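PDB 3H7V: o-succinylbenzoate synthase from Thermosynechococcus elongatus BP-1, which converts 2-succinyl-6-hydroxy-2,4-cyclohexadiene-1-carboxylate to 2-succinylbenzoate by a metal-dependent loss of water, a step of phylloquinone biosynthesis. Local coordinates for residues E194-P199 and T214-D219; P237-I242 and R265-S270; L162-N167 and G188-V193. All coordinates share one frame; numbering follows the deposited sequence.

Interaction 1 of 3, residues E194-P199 and T214-D219; sequences EQPLPP and TAIALD. With MG (magnesium ion), chain B.
Ile216 is the first residue of 214-219 to touch 194-199. Its CG2 methyl presses on the ring of Pro196, and the 3.5 Å from Ile216 CG2 to Pro196 CD is tight for two carbons. With CG1 beside the backbone N (chi1 -59°), CG2 stands anti to that N and is the branch that meets the proline.

Ala217 supplies the backbone tie. Ala217 O accepts from Gln195 N at 2.8 Å, nearly straight at the hydrogen (175°). Ala217 forms a parallel beta bridge with Glu194, and both side chains lie on one face of the sheet. Leu218 turns its CB away from 194-199.

At Asp219 the backbone N is met by a side chain, that of Gln195. Asp219 N donates to Gln195 OE1 at 2.9 Å. The Gln195 amide is also held at its other end, where Gln195 NE2 donates to Leu197 O at 2.8 Å and bonds Ser221 OG. Bonds at both ends fix which way the amide faces.

Asp219 OD2 binds the magnesium ion at 2.0 Å. Glu194 OE2 binds the same ion at 1.9 Å, and the two carboxylate planes stand 87° apart. Glu194 OE2 and Asp219 OD2 are 2.8 Å apart, a closeness of like charges that the ion probably offsets. Asp165 and three waters complete six ligands. Asp219 OD1 forms a salt bridge with Lys243, the predicted proton acceptor, and Glu194 OE1 bonds Tyr192 OH.

Glu194 ends strand 190-194 and Asp219 follows strand 216-218, so these ligands sit at the C-terminal ends of barrel strands, as in the enolase superfamily. Strand 216-218 runs between strands 190-194 and 239-242. Leu205 of helix 202-211 packs on Gln195 and Pro196, and Phe179 of helix 172-185 packs on Pro196 and Ile216.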
ATOM      1  N   GLU A 194      -3.864  -5.664 -11.726  1.00  9.82           N
ATOM      2  CA  GLU A 194      -2.698  -5.282 -10.940  1.00  9.84           C
ATOM      3  C   GLU A 194      -1.512  -6.212 -11.184  1.00  9.29           C
ATOM      4  O   GLU A 194      -1.639  -7.430 -11.081  1.00 10.62           O
ATOM      5  CB  GLU A 194      -3.072  -5.281  -9.450  1.00 11.44           C
ATOM      6  CG  GLU A 194      -2.156  -4.453  -8.543  1.00 13.23           C
ATOM      7  CD  GLU A 194      -2.746  -4.233  -7.154  1.00 15.01           C
ATOM      8  OE1 GLU A 194      -3.748  -3.497  -7.029  1.00 16.00           O
ATOM      9  OE2 GLU A 194      -2.211  -4.797  -6.181  1.00 15.41           O
ATOM     10  N   GLN A 195      -0.370  -5.616 -11.526  1.00  7.74           N
ATOM     11  CA  GLN A 195       0.887  -6.330 -11.770  1.00  8.57           C
ATOM     12  C   GLN A 195       0.743  -7.632 -12.568  1.00  9.94           C
ATOM     13  O   GLN A 195       0.986  -8.723 -12.053  1.00  9.83           O
ATOM     14  CB  GLN A 195       1.572  -6.620 -10.427  1.00  8.81           C
ATOM     15  CG  GLN A 195       3.077  -6.859 -10.500  1.00 10.23           C
ATOM     16  CD  GLN A 195       3.863  -5.594 -10.798  1.00 12.68           C
ATOM     17  OE1 GLN A 195       3.636  -4.547 -10.186  1.00 11.30           O
ATOM     18  NE2 GLN A 195       4.805  -5.686 -11.734  1.00 11.95           N
ATOM     19  N   PRO A 196       0.368  -7.534 -13.854  1.00  9.33           N
ATOM     20  CA  PRO A 196       0.220  -8.760 -14.649  1.00 10.04           C
ATOM     21  C   PRO A 196       1.523  -9.535 -14.829  1.00 10.60           C
ATOM     22  O   PRO A 196       1.517 -10.764 -14.893  1.00 13.72           O
ATOM     23  CB  PRO A 196      -0.352  -8.247 -15.974  1.00 10.56           C
ATOM     24  CG  PRO A 196       0.175  -6.831 -16.052  1.00 10.13           C
ATOM     25  CD  PRO A 196      -0.015  -6.346 -14.634  1.00 10.98           C
ATOM     26  N   LEU A 197       2.639  -8.816 -14.897  1.00  9.92           N
ATOM     27  CA  LEU A 197       3.950  -9.442 -15.080  1.00 10.83           C
ATOM     28  C   LEU A 197       4.886  -9.065 -13.939  1.00 11.30           C
ATOM     29  O   LEU A 197       4.663  -8.072 -13.246  1.00 12.19           O
ATOM     30  CB  LEU A 197       4.575  -8.973 -16.398  1.00 10.78           C
ATOM     31  CG  LEU A 197       3.794  -9.230 -17.689  1.00 11.05           C
ATOM     32  CD1 LEU A 197       4.479  -8.514 -18.845  1.00 10.69           C
ATOM     33  CD2 LEU A 197       3.712 -10.723 -17.955  1.00 12.66           C
ATOM     34  N   PRO A 198       5.950  -9.852 -13.729  1.00 12.61           N
ATOM     35  CA  PRO A 198       6.895  -9.534 -12.653  1.00 13.31           C
ATOM     36  C   PRO A 198       7.647  -8.243 -12.986  1.00 12.73           C
ATOM     37  O   PRO A 198       7.800  -7.882 -14.153  1.00 12.07           O
ATOM     38  CB  PRO A 198       7.798 -10.763 -12.611  1.00 14.88           C
ATOM     39  CG  PRO A 198       7.784 -11.244 -14.032  1.00 15.44           C
ATOM     40  CD  PRO A 198       6.333 -11.096 -14.422  1.00 14.77           C
ATOM     41  N   PRO A 199       8.119  -7.525 -11.960  1.00 12.68           N
ATOM     42  CA  PRO A 199       8.849  -6.265 -12.134  1.00 12.83           C
ATOM     43  C   PRO A 199      10.011  -6.272 -13.127  1.00 14.01           C
ATOM     44  O   PRO A 199      10.284  -5.252 -13.753  1.00 13.93           O
ATOM     45  CB  PRO A 199       9.306  -5.938 -10.718  1.00 13.22           C
ATOM     46  CG  PRO A 199       8.195  -6.482  -9.889  1.00 13.20           C
ATOM     47  CD  PRO A 199       7.933  -7.822 -10.529  1.00 13.55           C
ATOM     48  N   THR A 214      -7.890  -2.567 -21.308  1.00 14.70           N
ATOM     49  CA  THR A 214      -8.044  -2.696 -19.860  1.00 13.02           C
ATOM     50  C   THR A 214      -6.860  -2.034 -19.162  1.00 12.25           C
ATOM     51  O   THR A 214      -5.708  -2.260 -19.535  1.00 12.39           O
ATOM     52  CB  THR A 214      -8.098  -4.178 -19.439  1.00 13.76           C
ATOM     53  OG1 THR A 214      -9.210  -4.811 -20.080  1.00 13.30           O
ATOM     54  CG2 THR A 214      -8.254  -4.305 -17.927  1.00 13.38           C
ATOM     55  N   ALA A 215      -7.144  -1.227 -18.144  1.00 12.12           N
ATOM     56  CA  ALA A 215      -6.093  -0.528 -17.413  1.00 11.64           C
ATOM     57  C   ALA A 215      -5.206  -1.472 -16.615  1.00 11.25           C
ATOM     58  O   ALA A 215      -5.648  -2.528 -16.166  1.00 11.47           O
ATOM     59  CB  ALA A 215      -6.709   0.512 -16.481  1.00 10.57           C
ATOM     60  N   ILE A 216      -3.951  -1.074 -16.435  1.00 10.21           N
ATOM     61  CA  ILE A 216      -2.993  -1.870 -15.680  1.00  9.38           C
ATOM     62  C   ILE A 216      -2.447  -1.048 -14.517  1.00  9.77           C
ATOM     63  O   ILE A 216      -2.234   0.161 -14.643  1.00  8.94           O
ATOM     64  CB  ILE A 216      -1.819  -2.323 -16.582  1.00  9.84           C
ATOM     65  CG1 ILE A 216      -2.364  -3.140 -17.756  1.00 10.91           C
ATOM     66  CG2 ILE A 216      -0.812  -3.140 -15.775  1.00 11.85           C
ATOM     67  CD1 ILE A 216      -1.289  -3.650 -18.704  1.00 10.79           C
ATOM     68  N   ALA A 217      -2.232  -1.707 -13.382  1.00 10.01           N
ATOM     69  CA  ALA A 217      -1.699  -1.037 -12.204  1.00  9.87           C
ATOM     70  C   ALA A 217      -0.382  -1.657 -11.765  1.00  9.68           C
ATOM     71  O   ALA A 217      -0.218  -2.878 -11.783  1.00 10.54           O
ATOM     72  CB  ALA A 217      -2.702  -1.106 -11.047  1.00  9.25           C
ATOM     73  N   LEU A 218       0.557  -0.807 -11.371  1.00  8.87           N
ATOM     74  CA  LEU A 218       1.846  -1.277 -10.887  1.00  8.73           C
ATOM     75  C   LEU A 218       1.762  -1.347  -9.367  1.00  8.93           C
ATOM     76  O   LEU A 218       1.246  -0.431  -8.725  1.00  9.02           O
ATOM     77  CB  LEU A 218       2.956  -0.307 -11.288  1.00 10.93           C
ATOM     78  CG  LEU A 218       3.184  -0.168 -12.791  1.00 10.54           C
ATOM     79  CD1 LEU A 218       4.200   0.928 -13.034  1.00 13.83           C
ATOM     80  CD2 LEU A 218       3.657  -1.491 -13.375  1.00 13.01           C
ATOM     81  N   ASP A 219       2.261  -2.435  -8.795  1.00  7.87           N
ATOM     82  CA  ASP A 219       2.244  -2.602  -7.341  1.00  7.80           C
ATOM     83  C   ASP A 219       3.646  -3.024  -6.928  1.00  8.94           C
ATOM     84  O   ASP A 219       4.421  -2.209  -6.428  1.00  8.69           O
ATOM     85  CB  ASP A 219       1.207  -3.662  -6.947  1.00  9.13           C
ATOM     86  CG  ASP A 219       1.108  -3.864  -5.439  1.00 11.16           C
ATOM     87  OD1 ASP A 219       1.763  -3.116  -4.687  1.00 12.23           O
ATOM     88  OD2 ASP A 219       0.369  -4.776  -5.007  1.00 12.65           O
TER
HETATM   89 MG    MG B 331      -1.020  -6.175  -5.544  1.00 10.02          MG
HETATM   90  O   HOH W   1      -0.065  -6.650  -7.337  1.00  9.68           O
HETATM   91  O   HOH W   2       0.186  -7.663  -4.672  1.00 15.47           O
HETATM   92  O   HOH W   3      -1.946  -6.112  -3.592  1.00 15.71           O

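Interaction 2 of 3, residues P237-I242 and R265-S270; sequences PGFFVI and RLVFSS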
ATOM      1  N   PRO A 237       1.019   4.849 -18.511  1.00 11.21           N
ATOM      2  CA  PRO A 237      -0.345   5.366 -18.670  1.00 11.11           C
ATOM      3  C   PRO A 237      -1.356   4.803 -17.674  1.00 11.48           C
ATOM      4  O   PRO A 237      -2.492   5.279 -17.598  1.00 11.60           O
ATOM      5  CB  PRO A 237      -0.686   4.957 -20.092  1.00 11.00           C
ATOM      6  CG  PRO A 237      -0.077   3.585 -20.157  1.00 12.15           C
ATOM      7  CD  PRO A 237       1.286   3.781 -19.495  1.00 11.69           C
ATOM      8  N   GLY A 238      -0.936   3.792 -16.918  1.00 11.00           N
ATOM      9  CA  GLY A 238      -1.822   3.148 -15.964  1.00 10.34           C
ATOM     10  C   GLY A 238      -1.847   3.692 -14.551  1.00 10.34           C
ATOM     11  O   GLY A 238      -1.561   4.866 -14.304  1.00 11.12           O
ATOM     12  N   PHE A 239      -2.220   2.825 -13.619  1.00 10.26           N
ATOM     13  CA  PHE A 239      -2.314   3.181 -12.212  1.00 10.47           C
ATOM     14  C   PHE A 239      -1.047   2.849 -11.437  1.00 10.50           C
ATOM     15  O   PHE A 239      -0.250   2.002 -11.848  1.00 10.17           O
ATOM     16  CB  PHE A 239      -3.501   2.446 -11.576  1.00 10.15           C
ATOM     17  CG  PHE A 239      -4.837   2.903 -12.083  1.00 11.47           C
ATOM     18  CD1 PHE A 239      -5.500   3.967 -11.481  1.00 14.68           C
ATOM     19  CD2 PHE A 239      -5.418   2.289 -13.187  1.00 12.71           C
ATOM     20  CE1 PHE A 239      -6.728   4.415 -11.972  1.00 15.52           C
ATOM     21  CE2 PHE A 239      -6.645   2.729 -13.687  1.00 13.63           C
ATOM     22  CZ  PHE A 239      -7.302   3.796 -13.076  1.00 16.01           C
ATOM     23  N   PHE A 240      -0.880   3.537 -10.311  1.00  9.78           N
ATOM     24  CA  PHE A 240       0.254   3.339  -9.409  1.00 10.22           C
ATOM     25  C   PHE A 240      -0.336   2.987  -8.053  1.00  9.59           C
ATOM     26  O   PHE A 240      -1.139   3.751  -7.522  1.00 10.63           O
ATOM     27  CB  PHE A 240       1.051   4.633  -9.221  1.00 10.89           C
ATOM     28  CG  PHE A 240       1.753   5.121 -10.454  1.00 13.39           C
ATOM     29  CD1 PHE A 240       3.061   4.739 -10.724  1.00 15.40           C
ATOM     30  CD2 PHE A 240       1.119   6.000 -11.325  1.00 14.57           C
ATOM     31  CE1 PHE A 240       3.735   5.234 -11.846  1.00 16.48           C
ATOM     32  CE2 PHE A 240       1.781   6.499 -12.449  1.00 15.89           C
ATOM     33  CZ  PHE A 240       3.089   6.115 -12.706  1.00 16.37           C
ATOM     34  N   VAL A 241       0.040   1.840  -7.501  1.00  9.86           N
ATOM     35  CA  VAL A 241      -0.442   1.457  -6.180  1.00 10.19           C
ATOM     36  C   VAL A 241       0.622   1.977  -5.215  1.00  9.62           C
ATOM     37  O   VAL A 241       1.741   1.465  -5.162  1.00 10.73           O
ATOM     38  CB  VAL A 241      -0.590  -0.072  -6.055  1.00 10.04           C
ATOM     39  CG1 VAL A 241      -0.944  -0.453  -4.618  1.00 10.01           C
ATOM     40  CG2 VAL A 241      -1.688  -0.554  -7.012  1.00 10.11           C
ATOM     41  N   ILE A 242       0.274   3.021  -4.472  1.00  7.64           N
ATOM     42  CA  ILE A 242       1.208   3.638  -3.540  1.00  8.70           C
ATOM     43  C   ILE A 242       1.111   3.090  -2.120  1.00  8.15           C
ATOM     44  O   ILE A 242       0.048   3.145  -1.501  1.00  8.69           O
ATOM     45  CB  ILE A 242       0.976   5.174  -3.460  1.00  9.60           C
ATOM     46  CG1 ILE A 242       1.080   5.812  -4.856  1.00 10.15           C
ATOM     47  CG2 ILE A 242       1.984   5.807  -2.492  1.00  9.05           C
ATOM     48  CD1 ILE A 242       2.448   5.680  -5.525  1.00 10.78           C
ATOM     49  N   ARG A 265      -4.699   8.597 -11.104  1.00 10.32           N
ATOM     50  CA  ARG A 265      -4.072   7.301 -11.336  1.00 10.91           C
ATOM     51  C   ARG A 265      -3.496   6.648 -10.085  1.00  9.93           C
ATOM     52  O   ARG A 265      -2.827   5.619 -10.174  1.00 11.34           O
ATOM     53  CB  ARG A 265      -2.963   7.427 -12.384  1.00 12.79           C
ATOM     54  CG  ARG A 265      -3.454   7.692 -13.801  1.00 15.34           C
ATOM     55  CD  ARG A 265      -4.472   6.656 -14.256  1.00 19.31           C
ATOM     56  NE  ARG A 265      -4.556   6.593 -15.713  1.00 25.14           N
ATOM     57  CZ  ARG A 265      -5.634   6.210 -16.392  1.00 28.21           C
ATOM     58  NH1 ARG A 265      -6.740   5.855 -15.748  1.00 29.91           N
ATOM     59  NH2 ARG A 265      -5.606   6.181 -17.718  1.00 29.53           N
ATOM     60  N   LEU A 266      -3.749   7.232  -8.920  1.00 10.06           N
ATOM     61  CA  LEU A 266      -3.225   6.673  -7.682  1.00  9.53           C
ATOM     62  C   LEU A 266      -4.232   5.849  -6.896  1.00  9.71           C
ATOM     63  O   LEU A 266      -5.423   6.165  -6.850  1.00 10.17           O
ATOM     64  CB  LEU A 266      -2.719   7.783  -6.761  1.00 10.51           C
ATOM     65  CG  LEU A 266      -1.655   8.747  -7.280  1.00 11.69           C
ATOM     66  CD1 LEU A 266      -1.236   9.675  -6.147  1.00 12.36           C
ATOM     67  CD2 LEU A 266      -0.453   7.968  -7.797  1.00 11.40           C
ATOM     68  N   VAL A 267      -3.725   4.790  -6.276  1.00  9.99           N
ATOM     69  CA  VAL A 267      -4.510   3.919  -5.409  1.00  9.59           C
ATOM     70  C   VAL A 267      -3.609   3.757  -4.190  1.00  9.16           C
ATOM     71  O   VAL A 267      -2.473   3.303  -4.315  1.00 10.49           O
ATOM     72  CB  VAL A 267      -4.767   2.537  -6.036  1.00 10.75           C
ATOM     73  CG1 VAL A 267      -5.540   1.657  -5.054  1.00 11.99           C
ATOM     74  CG2 VAL A 267      -5.559   2.690  -7.328  1.00 13.81           C
ATOM     75  N   PHE A 268      -4.101   4.154  -3.021  1.00  8.94           N
ATOM     76  CA  PHE A 268      -3.314   4.052  -1.796  1.00  7.47           C
ATOM     77  C   PHE A 268      -3.585   2.725  -1.112  1.00  9.71           C
ATOM     78  O   PHE A 268      -4.730   2.397  -0.809  1.00 10.69           O
ATOM     79  CB  PHE A 268      -3.654   5.222  -0.871  1.00  8.92           C
ATOM     80  CG  PHE A 268      -3.202   6.556  -1.401  1.00  8.51           C
ATOM     81  CD1 PHE A 268      -1.904   7.003  -1.185  1.00 10.42           C
ATOM     82  CD2 PHE A 268      -4.061   7.344  -2.161  1.00  8.99           C
ATOM     83  CE1 PHE A 268      -1.465   8.214  -1.722  1.00  9.54           C
ATOM     84  CE2 PHE A 268      -3.632   8.555  -2.703  1.00  7.98           C
ATOM     85  CZ  PHE A 268      -2.330   8.992  -2.483  1.00  9.42           C
ATOM     86  N   SER A 269      -2.525   1.957  -0.870  1.00  9.75           N
ATOM     87  CA  SER A 269      -2.689   0.649  -0.262  1.00  9.67           C
ATOM     88  C   SER A 269      -1.817   0.378   0.951  1.00  9.87           C
ATOM     89  O   SER A 269      -0.872   1.110   1.239  1.00  9.22           O
ATOM     90  CB  SER A 269      -2.465  -0.430  -1.322  1.00 11.57           C
ATOM     91  OG  SER A 269      -3.431  -0.300  -2.355  1.00 15.24           O
ATOM     92  N   SER A 270      -2.153  -0.697   1.652  1.00 11.49           N
ATOM     93  CA  SER A 270      -1.457  -1.099   2.864  1.00  9.46           C
ATOM     94  C   SER A 270      -0.262  -2.019   2.668  1.00 10.59           C
ATOM     95  O   SER A 270      -0.263  -2.886   1.786  1.00 10.88           O
ATOM     96  CB  SER A 270      -2.442  -1.784   3.810  1.00 11.10           C
ATOM     97  OG  SER A 270      -1.757  -2.354   4.911  1.00 11.19           O
TER
HETATM   98  O   HOH W   4      -0.689   3.950   1.231  1.00 12.00           O
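Arg265 starts with CG beside its backbone N (chi1 -70°) and bends again at chi2 (-54°), which brings its CD over one face of the Phe239 ring. Arg265 CD lies 4.0 Å from the ring centroid of Phe239, a CH-pi contact. The guanidinium follows over the same face, with Arg265 CZ 4.8 Å from the Phe239 centroid. This is a cation-pi pair, but the planes are 62° apart and do not stack flat. Arg265 NE adds a weak hydrogen bond to Pro237 O at 3.1 Å.

Strands 239-242 and 266-268 run parallel as neighbours in the TIM-type barrel. Four backbone bonds join the segments, from Phe240 N to Arg265 O through to Ser269 N to Ile242 O. Water 4 donates to both Ile242 O and Ser269 O.

Leu266 CD2 rests against both Phe240 CB (3.9 Å) and Ile242 CG1 (4.0 Å). These residues face helices 225-233 and 250-258. Val241 and Val267 lie on the other face and touch Tyr192. Val241 CG1 also meets Ser269 OG at 3.4 Å.

Backbone bonds and apolar packing therefore hold these strands together, and charge enters only at the Arg265 end.

Interaction 3 of 3, residues L162-N167 and G188-V193; sequences LRLDAN and GKIEYV. With MG (magnesium ion), chain B.
Arg163 and Glu191 form a salt bridge. The Arg163 chain is extended from CG to NE (chi2 165°, chi3 -179°), which carries the guanidinium alongside Glu191. Arg163 NE at 2.6 Å and Arg163 NH2 at 2.9 Å both donate to Glu191 OE1, which lies in the guanidinium plane. Arg163 NH2 also bonds Ala293 O. A leucine in place of Arg163 would probably leave the Glu191 carboxylate without its charged mate and freer to turn.

Ring contacts involve the same arginine. Arg163 CG lies over one face of the Tyr192 ring, 3.9 Å from its centroid, a CH-pi contact. The guanidinium and ring planes are 12° apart, with Tyr192 OH over a guanidinium face.

Backbone bonds tie the strands in parallel: Leu162 N to Lys189 O, Glu191 N to Leu162 O and Leu164 N to Tyr192 O. Strands 161-165 and 190-194 with helix 172-185 make one beta-alpha-beta unit of the barrel.

Apolar contacts lie on the opposite face from Arg163. Leu162 CD2 meets Ile190 CD1 at 3.9 Å, and Leu164 packs on Val193.

Asp165 OD2 binds the magnesium ion at 2.2 Å. Asp165 OD1 accepts from Asn167 N in an Asx turn and from metal-bound water 1.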
ATOM      1  N   LEU A 162     -14.249  -4.023  -9.912  1.00  9.50           N
ATOM      2  CA  LEU A 162     -13.390  -5.168  -9.650  1.00 10.04           C
ATOM      3  C   LEU A 162     -11.965  -5.020 -10.155  1.00 10.03           C
ATOM      4  O   LEU A 162     -11.736  -4.619 -11.298  1.00 10.62           O
ATOM      5  CB  LEU A 162     -14.010  -6.420 -10.279  1.00  9.06           C
ATOM      6  CG  LEU A 162     -13.227  -7.731 -10.169  1.00  9.02           C
ATOM      7  CD1 LEU A 162     -13.159  -8.173  -8.715  1.00  9.75           C
ATOM      8  CD2 LEU A 162     -13.917  -8.797 -11.016  1.00 10.67           C
ATOM      9  N   ARG A 163     -11.012  -5.350  -9.290  1.00  9.04           N
ATOM     10  CA  ARG A 163      -9.596  -5.314  -9.634  1.00  8.46           C
ATOM     11  C   ARG A 163      -9.133  -6.760  -9.667  1.00  9.53           C
ATOM     12  O   ARG A 163      -9.628  -7.589  -8.904  1.00  8.76           O
ATOM     13  CB  ARG A 163      -8.792  -4.569  -8.564  1.00  9.46           C
ATOM     14  CG  ARG A 163      -9.180  -3.115  -8.410  1.00  9.81           C
ATOM     15  CD  ARG A 163      -8.640  -2.523  -7.125  1.00  9.23           C
ATOM     16  NE  ARG A 163      -9.053  -1.131  -6.996  1.00 10.82           N
ATOM     17  CZ  ARG A 163      -8.851  -0.375  -5.923  1.00 10.24           C
ATOM     18  NH1 ARG A 163      -8.232  -0.866  -4.856  1.00 10.34           N
ATOM     19  NH2 ARG A 163      -9.289   0.880  -5.919  1.00 11.18           N
ATOM     20  N   LEU A 164      -8.196  -7.067 -10.553  1.00  9.28           N
ATOM     21  CA  LEU A 164      -7.653  -8.417 -10.638  1.00 10.06           C
ATOM     22  C   LEU A 164      -6.181  -8.290 -10.288  1.00 12.61           C
ATOM     23  O   LEU A 164      -5.484  -7.442 -10.843  1.00 17.38           O
ATOM     24  CB  LEU A 164      -7.799  -8.975 -12.054  1.00 10.35           C
ATOM     25  CG  LEU A 164      -9.213  -9.027 -12.643  1.00 10.81           C
ATOM     26  CD1 LEU A 164      -9.151  -9.676 -14.022  1.00 11.61           C
ATOM     27  CD2 LEU A 164     -10.139  -9.819 -11.727  1.00 11.92           C
ATOM     28  N   ASP A 165      -5.697  -9.112  -9.366  1.00 10.95           N
ATOM     29  CA  ASP A 165      -4.289  -9.023  -9.003  1.00  9.99           C
ATOM     30  C   ASP A 165      -3.566 -10.317  -9.353  1.00  9.76           C
ATOM     31  O   ASP A 165      -3.825 -11.365  -8.759  1.00  8.28           O
ATOM     32  CB  ASP A 165      -4.135  -8.737  -7.505  1.00 11.02           C
ATOM     33  CG  ASP A 165      -2.753  -8.217  -7.156  1.00 11.88           C
ATOM     34  OD1 ASP A 165      -1.801  -8.520  -7.906  1.00 12.15           O
ATOM     35  OD2 ASP A 165      -2.613  -7.517  -6.130  1.00 11.17           O
ATOM     36  N   ALA A 166      -2.663 -10.241 -10.324  1.00  9.03           N
ATOM     37  CA  ALA A 166      -1.908 -11.415 -10.744  1.00  9.67           C
ATOM     38  C   ALA A 166      -0.611 -11.588  -9.952  1.00 10.46           C
ATOM     39  O   ALA A 166       0.074 -12.597 -10.099  1.00 11.48           O
ATOM     40  CB  ALA A 166      -1.602 -11.328 -12.232  1.00 10.61           C
ATOM     41  N   ASN A 167      -0.283 -10.604  -9.119  1.00 10.91           N
ATOM     42  CA  ASN A 167       0.933 -10.648  -8.304  1.00 11.03           C
ATOM     43  C   ASN A 167       2.182 -10.966  -9.130  1.00 12.03           C
ATOM     44  O   ASN A 167       3.110 -11.623  -8.645  1.00 12.61           O
ATOM     45  CB  ASN A 167       0.784 -11.678  -7.178  1.00 13.44           C
ATOM     46  CG  ASN A 167      -0.365 -11.354  -6.241  1.00 16.88           C
ATOM     47  OD1 ASN A 167      -1.431 -11.965  -6.311  1.00 19.60           O
ATOM     48  ND2 ASN A 167      -0.156 -10.380  -5.362  1.00 19.13           N
ATOM     49  N   GLY A 188     -17.624  -3.203 -17.766  1.00 35.09           N
ATOM     50  CA  GLY A 188     -17.240  -1.877 -17.325  1.00 32.14           C
ATOM     51  C   GLY A 188     -16.945  -1.916 -15.837  1.00 30.01           C
ATOM     52  O   GLY A 188     -16.646  -0.895 -15.219  1.00 30.01           O
ATOM     53  N   LYS A 189     -17.031  -3.114 -15.263  1.00 28.64           N
ATOM     54  CA  LYS A 189     -16.779  -3.324 -13.845  1.00 24.95           C
ATOM     55  C   LYS A 189     -15.305  -3.583 -13.528  1.00 22.64           C
ATOM     56  O   LYS A 189     -14.917  -3.535 -12.365  1.00 21.33           O
ATOM     57  CB  LYS A 189     -17.626  -4.493 -13.321  1.00 25.87           C
ATOM     58  CG  LYS A 189     -19.113  -4.186 -13.183  1.00 25.43           C
ATOM     59  CD  LYS A 189     -19.902  -5.414 -12.747  1.00 26.01           C
ATOM     60  CE  LYS A 189     -21.376  -5.079 -12.556  1.00 27.15           C
ATOM     61  NZ  LYS A 189     -22.204  -6.287 -12.294  1.00 27.31           N
ATOM     62  N   ILE A 190     -14.491  -3.859 -14.547  1.00 20.57           N
ATOM     63  CA  ILE A 190     -13.060  -4.110 -14.325  1.00 18.17           C
ATOM     64  C   ILE A 190     -12.294  -2.792 -14.206  1.00 18.22           C
ATOM     65  O   ILE A 190     -12.123  -2.072 -15.193  1.00 17.81           O
ATOM     66  CB  ILE A 190     -12.428  -4.927 -15.482  1.00 19.61           C
ATOM     67  CG1 ILE A 190     -13.087  -6.307 -15.593  1.00 20.53           C
ATOM     68  CG2 ILE A 190     -10.930  -5.076 -15.251  1.00 17.90           C
ATOM     69  CD1 ILE A 190     -12.795  -7.245 -14.433  1.00 19.85           C
ATOM     70  N   GLU A 191     -11.826  -2.479 -13.001  1.00 13.49           N
ATOM     71  CA  GLU A 191     -11.090  -1.238 -12.784  1.00 14.04           C
ATOM     72  C   GLU A 191      -9.687  -1.329 -13.373  1.00 12.54           C
ATOM     73  O   GLU A 191      -9.228  -0.407 -14.043  1.00 14.63           O
ATOM     74  CB  GLU A 191     -11.016  -0.914 -11.287  1.00 16.06           C
ATOM     75  CG  GLU A 191     -10.536   0.504 -10.996  1.00 20.02           C
ATOM     76  CD  GLU A 191     -10.913   0.985  -9.608  1.00 23.97           C
ATOM     77  OE1 GLU A 191     -10.360   0.466  -8.618  1.00 23.89           O
ATOM     78  OE2 GLU A 191     -11.774   1.883  -9.505  1.00 27.21           O
ATOM     79  N   TYR A 192      -9.009  -2.443 -13.117  1.00 11.10           N
ATOM     80  CA  TYR A 192      -7.668  -2.659 -13.651  1.00 11.26           C
ATOM     81  C   TYR A 192      -7.120  -4.023 -13.288  1.00 11.58           C
ATOM     82  O   TYR A 192      -7.691  -4.735 -12.459  1.00 12.02           O
ATOM     83  CB  TYR A 192      -6.685  -1.580 -13.157  1.00 10.75           C
ATOM     84  CG  TYR A 192      -6.477  -1.478 -11.648  1.00 10.54           C
ATOM     85  CD1 TYR A 192      -6.864  -0.332 -10.952  1.00 11.98           C
ATOM     86  CD2 TYR A 192      -5.834  -2.495 -10.932  1.00 10.41           C
ATOM     87  CE1 TYR A 192      -6.612  -0.192  -9.583  1.00 11.94           C
ATOM     88  CE2 TYR A 192      -5.579  -2.366  -9.562  1.00 12.24           C
ATOM     89  CZ  TYR A 192      -5.969  -1.211  -8.898  1.00 12.62           C
ATOM     90  OH  TYR A 192      -5.689  -1.067  -7.557  1.00 14.19           O
ATOM     91  N   VAL A 193      -6.023  -4.390 -13.937  1.00  9.44           N
ATOM     92  CA  VAL A 193      -5.344  -5.641 -13.645  1.00 10.00           C
ATOM     93  C   VAL A 193      -4.069  -5.188 -12.948  1.00  9.63           C
ATOM     94  O   VAL A 193      -3.299  -4.405 -13.499  1.00  9.94           O
ATOM     95  CB  VAL A 193      -4.981  -6.430 -14.919  1.00 10.24           C
ATOM     96  CG1 VAL A 193      -4.112  -7.620 -14.551  1.00 11.48           C
ATOM     97  CG2 VAL A 193      -6.247  -6.916 -15.605  1.00 10.78           C
TER
HETATM   98 MG    MG B 331      -1.020  -6.175  -5.544  1.00 10.02          MG
HETATM   99  O   HOH W   1      -0.065  -6.650  -7.337  1.00  9.68           O
HETATM  100  O   HOH W   2       0.186  -7.663  -4.672  1.00 15.47           O
HETATM  101  O   HOH W   3      -1.946  -6.112  -3.592  1.00 15.71           O

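Along the chain the contacts come in series: interaction 3, then 1, then 2. All three join neighbouring strands of one parallel sheet in the C-terminal barrel domain. Strand 190-194 leads from interaction 3 into interaction 1, and strands 216-218 and 239-242 pair between interactions 1 and 2. Centres lie about 9 Å apart for interactions 1 and 3, about 10 Å for 1 and 2, and about 12 Å for 2 and 3. Interactions 1 and 3 share the magnesium ion, and their neighbouring strands deliver three carboxylates to it at the C-terminal end of the barrel. Interaction 2 binds no metal, but its Val241 touches Glu194. Tyr192 and Phe239 join interactions 2 and 3 inside the barrel.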